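Local coordinates for protein putative uronate isomerase (Thermotoga maritima, PDB 4NAR) that is a putative isomerase of the lactate racemase family, and may interconvert the enantiomers of lactate or a related hydroxy acid, at residues Lys300-Phe314 against Glu370-Pro382. Residues are numbered along the deposited sequence; the frame is centred on the assembly and turned at random.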
loop_
_atom_site.group_PDB
_atom_site.type_symbol
_atom_site.label_atom_id
_atom_site.label_comp_id
_atom_site.label_asym_id
_atom_site.label_seq_id
_atom_site.Cartn_x
_atom_site.Cartn_y
_atom_site.Cartn_z
ATOM N N LYS A 300 1.978 -17.425 -20.964
ATOM C CA LYS A 300 0.615 -17.273 -21.491
ATOM C C LYS A 300 -0.199 -18.520 -21.084
ATOM O O LYS A 300 0.253 -19.656 -21.268
ATOM C CB LYS A 300 0.642 -17.048 -23.016
ATOM C CG LYS A 300 -0.640 -17.435 -23.781
ATOM C CD LYS A 300 -1.808 -16.434 -23.619
ATOM C CE LYS A 300 -2.049 -15.616 -24.899
ATOM N NZ LYS A 300 -1.014 -14.553 -25.119
ATOM N N GLY A 301 -1.364 -18.304 -20.474
ATOM C CA GLY A 301 -2.152 -19.394 -19.921
ATOM C C GLY A 301 -1.670 -19.828 -18.542
ATOM O O GLY A 301 -2.176 -20.803 -17.969
ATOM N N GLY A 302 -0.684 -19.112 -18.002
ATOM C CA GLY A 302 -0.169 -19.433 -16.682
ATOM C C GLY A 302 -1.210 -19.200 -15.605
ATOM O O GLY A 302 -2.137 -18.399 -15.771
ATOM N N GLN A 303 -1.058 -19.902 -14.493
ATOM C CA GLN A 303 -2.000 -19.781 -13.397
ATOM C C GLN A 303 -1.368 -19.082 -12.209
ATOM O O GLN A 303 -0.321 -19.524 -11.703
ATOM C CB GLN A 303 -2.468 -21.153 -12.937
ATOM C CG GLN A 303 -3.366 -21.884 -13.913
ATOM C CD GLN A 303 -3.627 -23.311 -13.465
ATOM O OE1 GLN A 303 -2.692 -24.050 -13.148
ATOM N NE2 GLN A 303 -4.896 -23.699 -13.417
ATOM N N ILE A 304 -2.008 -17.999 -11.768
ATOM C CA ILE A 304 -1.713 -17.436 -10.462
ATOM C C ILE A 304 -2.781 -17.889 -9.465
ATOM O O ILE A 304 -3.977 -17.619 -9.652
ATOM C CB ILE A 304 -1.644 -15.907 -10.487
ATOM C CG1 ILE A 304 -0.672 -15.448 -11.567
ATOM C CG2 ILE A 304 -1.194 -15.391 -9.127
ATOM C CD1 ILE A 304 -0.418 -13.958 -11.567
ATOM N N ILE A 305 -2.339 -18.583 -8.420
ATOM C CA ILE A 305 -3.216 -19.083 -7.373
ATOM C C ILE A 305 -2.958 -18.345 -6.069
ATOM O O ILE A 305 -1.886 -18.469 -5.458
ATOM C CB ILE A 305 -2.994 -20.593 -7.139
ATOM C CG1 ILE A 305 -3.356 -21.376 -8.400
ATOM C CG2 ILE A 305 -3.792 -21.080 -5.932
ATOM C CD1 ILE A 305 -2.577 -22.672 -8.550
ATOM N N ILE A 306 -3.953 -17.589 -5.632
ATOM C CA ILE A 306 -3.856 -16.833 -4.401
ATOM C C ILE A 306 -4.361 -17.719 -3.263
ATOM O O ILE A 306 -5.575 -17.878 -3.042
ATOM C CB ILE A 306 -4.665 -15.529 -4.522
ATOM C CG1 ILE A 306 -4.005 -14.633 -5.570
ATOM C CG2 ILE A 306 -4.777 -14.810 -3.166
ATOM C CD1 ILE A 306 -4.992 -13.770 -6.317
ATOM N N TYR A 307 -3.419 -18.323 -2.551
ATOM C CA TYR A 307 -3.780 -19.291 -1.534
ATOM C C TYR A 307 -3.894 -18.573 -0.196
ATOM O O TYR A 307 -2.893 -18.090 0.351
ATOM C CB TYR A 307 -2.752 -20.427 -1.516
ATOM C CG TYR A 307 -2.893 -21.427 -0.388
ATOM C CD1 TYR A 307 -4.103 -22.083 -0.131
ATOM C CD2 TYR A 307 -1.798 -21.744 0.400
ATOM C CE1 TYR A 307 -4.209 -23.025 0.918
ATOM C CE2 TYR A 307 -1.887 -22.673 1.433
ATOM C CZ TYR A 307 -3.084 -23.309 1.694
ATOM O OH TYR A 307 -3.120 -24.223 2.728
ATOM N N ALA A 308 -5.131 -18.483 0.299
ATOM C CA ALA A 308 -5.469 -17.716 1.489
ATOM C C ALA A 308 -6.777 -18.240 2.079
ATOM O O ALA A 308 -7.834 -17.598 1.941
ATOM C CB ALA A 308 -5.595 -16.245 1.134
ATOM N N PRO A 309 -6.710 -19.406 2.751
ATOM C CA PRO A 309 -7.896 -20.108 3.268
ATOM C C PRO A 309 -8.760 -19.276 4.207
ATOM O O PRO A 309 -9.938 -19.600 4.398
ATOM C CB PRO A 309 -7.302 -21.298 4.047
ATOM C CG PRO A 309 -5.857 -20.909 4.329
ATOM C CD PRO A 309 -5.456 -20.094 3.117
ATOM N N HIS A 310 -8.183 -18.241 4.805
ATOM C CA HIS A 310 -8.877 -17.454 5.820
ATOM C C HIS A 310 -9.747 -16.341 5.218
ATOM O O HIS A 310 -10.643 -15.819 5.876
ATOM C CB HIS A 310 -7.848 -16.849 6.786
ATOM C CG HIS A 310 -6.721 -16.139 6.096
ATOM N ND1 HIS A 310 -5.721 -16.812 5.404
ATOM C CD2 HIS A 310 -6.424 -14.819 5.970
ATOM C CE1 HIS A 310 -4.868 -15.943 4.907
ATOM N NE2 HIS A 310 -5.270 -14.718 5.230
ATOM N N ILE A 311 -9.473 -15.969 3.974
ATOM C CA ILE A 311 -10.148 -14.826 3.374
ATOM C C ILE A 311 -11.576 -15.175 2.946
ATOM O O ILE A 311 -11.818 -16.244 2.356
ATOM C CB ILE A 311 -9.347 -14.268 2.177
ATOM C CG1 ILE A 311 -8.046 -13.627 2.675
ATOM C CG2 ILE A 311 -10.172 -13.246 1.369
ATOM C CD1 ILE A 311 -7.210 -13.016 1.563
ATOM N N LYS A 312 -12.510 -14.270 3.244
ATOM C CA LYS A 312 -13.916 -14.495 2.911
ATOM C C LYS A 312 -14.622 -13.248 2.344
ATOM O O LYS A 312 -15.847 -13.239 2.196
ATOM C CB LYS A 312 -14.673 -15.075 4.125
ATOM C CG LYS A 312 -14.264 -14.471 5.467
ATOM C CD LYS A 312 -14.961 -15.171 6.648
ATOM C CE LYS A 312 -14.704 -14.438 7.984
ATOM N NZ LYS A 312 -15.941 -13.798 8.560
ATOM N N ARG A 313 -13.850 -12.212 2.015
ATOM C CA ARG A 313 -14.420 -10.984 1.446
ATOM C C ARG A 313 -13.457 -10.298 0.459
ATOM O O ARG A 313 -12.265 -10.616 0.408
ATOM C CB ARG A 313 -14.800 -10.009 2.560
ATOM C CG ARG A 313 -13.599 -9.207 3.048
ATOM C CD ARG A 313 -13.847 -8.653 4.432
ATOM N NE ARG A 313 -12.752 -7.801 4.898
ATOM C CZ ARG A 313 -12.088 -7.982 6.043
ATOM N NH1 ARG A 313 -12.395 -9.007 6.837
ATOM N NH2 ARG A 313 -11.111 -7.140 6.390
ATOM N N PHE A 314 -13.978 -9.365 -0.331
ATOM C CA PHE A 314 -13.151 -8.653 -1.293
ATOM C C PHE A 314 -12.631 -7.343 -0.709
ATOM O O PHE A 314 -11.470 -6.965 -0.938
ATOM C CB PHE A 314 -13.925 -8.394 -2.586
ATOM C CG PHE A 314 -14.311 -9.646 -3.306
ATOM C CD1 PHE A 314 -13.448 -10.217 -4.246
ATOM C CD2 PHE A 314 -15.520 -10.283 -3.017
ATOM C CE1 PHE A 314 -13.792 -11.405 -4.899
ATOM C CE2 PHE A 314 -15.883 -11.461 -3.670
ATOM C CZ PHE A 314 -15.016 -12.025 -4.611
ATOM N N GLU A 370 -10.188 -12.270 -23.709
ATOM C CA GLU A 370 -9.166 -13.299 -23.609
ATOM C C GLU A 370 -8.128 -12.724 -22.667
ATOM O O GLU A 370 -7.919 -11.510 -22.661
ATOM C CB GLU A 370 -8.531 -13.585 -24.974
ATOM C CG GLU A 370 -9.511 -14.095 -26.039
ATOM C CD GLU A 370 -8.797 -14.522 -27.323
ATOM O OE1 GLU A 370 -7.543 -14.545 -27.328
ATOM O OE2 GLU A 370 -9.483 -14.835 -28.323
ATOM N N PHE A 371 -7.475 -13.577 -21.876
ATOM C CA PHE A 371 -6.546 -13.096 -20.851
ATOM C C PHE A 371 -5.176 -13.737 -20.976
ATOM O O PHE A 371 -5.067 -14.916 -21.322
ATOM C CB PHE A 371 -7.107 -13.360 -19.445
ATOM C CG PHE A 371 -8.355 -12.578 -19.135
ATOM C CD1 PHE A 371 -9.615 -13.165 -19.244
ATOM C CD2 PHE A 371 -8.276 -11.241 -18.753
ATOM C CE1 PHE A 371 -10.779 -12.431 -18.964
ATOM C CE2 PHE A 371 -9.440 -10.493 -18.476
ATOM C CZ PHE A 371 -10.688 -11.090 -18.580
ATOM N N GLU A 372 -4.135 -12.971 -20.664
ATOM C CA GLU A 372 -2.780 -13.500 -20.698
ATOM C C GLU A 372 -2.547 -14.621 -19.675
ATOM O O GLU A 372 -1.803 -15.567 -19.949
ATOM C CB GLU A 372 -1.760 -12.378 -20.521
ATOM C CG GLU A 372 -1.324 -11.735 -21.844
ATOM C CD GLU A 372 -0.304 -12.587 -22.593
ATOM O OE1 GLU A 372 0.505 -13.278 -21.927
ATOM O OE2 GLU A 372 -0.307 -12.562 -23.845
ATOM N N PHE A 373 -3.174 -14.515 -18.503
ATOM C CA PHE A 373 -3.054 -15.563 -17.488
ATOM C C PHE A 373 -4.348 -15.738 -16.695
ATOM O O PHE A 373 -5.253 -14.911 -16.790
ATOM C CB PHE A 373 -1.847 -15.317 -16.558
ATOM C CG PHE A 373 -1.812 -13.938 -15.939
ATOM C CD1 PHE A 373 -0.968 -12.954 -16.457
ATOM C CD2 PHE A 373 -2.622 -13.624 -14.847
ATOM C CE1 PHE A 373 -0.927 -11.681 -15.902
ATOM C CE2 PHE A 373 -2.592 -12.341 -14.279
ATOM C CZ PHE A 373 -1.738 -11.371 -14.809
ATOM N N ASP A 374 -4.438 -16.813 -15.918
ATOM C CA ASP A 374 -5.608 -17.050 -15.065
ATOM C C ASP A 374 -5.297 -16.667 -13.606
ATOM O O ASP A 374 -4.171 -16.828 -13.144
ATOM C CB ASP A 374 -6.039 -18.516 -15.141
ATOM C CG ASP A 374 -7.480 -18.746 -14.661
ATOM O OD1 ASP A 374 -7.979 -19.892 -14.793
ATOM O OD2 ASP A 374 -8.119 -17.791 -14.156
ATOM N N VAL A 375 -6.288 -16.135 -12.901
ATOM C CA VAL A 375 -6.144 -15.800 -11.481
ATOM C C VAL A 375 -7.128 -16.622 -10.669
ATOM O O VAL A 375 -8.351 -16.539 -10.875
ATOM C CB VAL A 375 -6.451 -14.308 -11.193
ATOM C CG1 VAL A 375 -6.338 -14.030 -9.686
ATOM C CG2 VAL A 375 -5.541 -13.400 -12.015
ATOM N N ILE A 376 -6.610 -17.416 -9.743
ATOM C CA ILE A 376 -7.464 -18.336 -9.005
ATOM C C ILE A 376 -7.465 -17.999 -7.521
ATOM O O ILE A 376 -6.415 -17.752 -6.925
ATOM C CB ILE A 376 -7.022 -19.791 -9.247
ATOM C CG1 ILE A 376 -7.210 -20.135 -10.731
ATOM C CG2 ILE A 376 -7.800 -20.775 -8.356
ATOM C CD1 ILE A 376 -6.012 -20.861 -11.350
ATOM N N LEU A 377 -8.661 -17.964 -6.939
ATOM C CA LEU A 377 -8.816 -17.736 -5.516
ATOM C C LEU A 377 -8.914 -19.079 -4.789
ATOM O O LEU A 377 -9.882 -19.838 -4.982
ATOM C CB LEU A 377 -10.067 -16.903 -5.233
ATOM C CG LEU A 377 -10.059 -15.422 -5.635
ATOM C CD1 LEU A 377 -11.179 -14.619 -4.914
ATOM C CD2 LEU A 377 -8.689 -14.802 -5.383
ATOM N N ALA A 378 -7.907 -19.382 -3.972
ATOM C CA ALA A 378 -7.962 -20.546 -3.085
ATOM C C ALA A 378 -8.187 -20.061 -1.650
ATOM O O ALA A 378 -7.265 -20.030 -0.830
ATOM C CB ALA A 378 -6.686 -21.380 -3.190
ATOM N N THR A 379 -9.427 -19.660 -1.374
ATOM C CA THR A 379 -9.788 -18.985 -0.137
ATOM C C THR A 379 -11.102 -19.576 0.377
ATOM O O THR A 379 -11.588 -20.570 -0.168
ATOM C CB THR A 379 -9.960 -17.456 -0.371
ATOM O OG1 THR A 379 -11.279 -17.172 -0.855
ATOM C CG2 THR A 379 -8.949 -16.920 -1.386
ATOM N N SER A 380 -11.687 -18.984 1.418
ATOM C CA SER A 380 -12.982 -19.482 1.883
ATOM C C SER A 380 -14.149 -18.746 1.221
ATOM O O SER A 380 -15.303 -18.863 1.650
ATOM C CB SER A 380 -13.098 -19.501 3.417
ATOM O OG SER A 380 -12.758 -18.251 3.966
ATOM N N ILE A 381 -13.834 -18.003 0.162
ATOM C CA ILE A 381 -14.856 -17.502 -0.752
ATOM C C ILE A 381 -15.321 -18.683 -1.622
ATOM O O ILE A 381 -14.486 -19.379 -2.232
ATOM C CB ILE A 381 -14.299 -16.350 -1.616
ATOM C CG1 ILE A 381 -13.885 -15.188 -0.701
ATOM C CG2 ILE A 381 -15.320 -15.910 -2.682
ATOM C CD1 ILE A 381 -13.072 -14.123 -1.366
ATOM N N PRO A 382 -16.645 -18.944 -1.655
ATOM C CA PRO A 382 -17.105 -20.139 -2.384
ATOM C C PRO A 382 -16.824 -20.068 -3.880
ATOM O O PRO A 382 -16.733 -18.967 -4.464
ATOM C CB PRO A 382 -18.619 -20.158 -2.126
ATOM C CG PRO A 382 -18.770 -19.470 -0.812
ATOM C CD PRO A 382 -17.714 -18.365 -0.824
#
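Neighbouring strands of a parallel five-stranded sheet meet here, 302-308 beside 373-379, with Gln303 level with Asp374 and Tyr307 with Ala378. The bonds alternate as parallel pairing demands: Ile304 gives its N to Asp374 O and takes Ile376 N on its own O (2.6 Å), and Ile306 repeats the pattern with Ile376 O and Ala378 N. On one face Ile304 CD1 makes an off-centre CH-pi contact with the Phe373 ring, 4.2 Å from its centroid, while Ile306 CD1 reaches Val375 CG1 at 3.6 Å and also touches Leu377 CD2. On the other, the extended Gln303 side chain passes the Ile376 CD1 methyl from CB to NE2 (NE2 to CD1 3.7 Å), and the same methyl touches Ile305 CG1. At the entry to the pair, Lys300 bends back across Glu372 in a salt bridge, its NZ-OE2 distance of 2.5 Å unusually short and doubtful in exact value. An alanine in place of Glu372 would probably leave the Lys300 ammonium without this mate. Past the strands, Ile311 O accepts both Ser380 N and Ser380 OG, the hydroxyl coming from above the carbonyl plane. Ile381 CD1 sits over one face of Phe314, and helix 282-285 packs against both residues. Parallel strands joined through intervening helices, as here, are characteristic of alpha/beta folds.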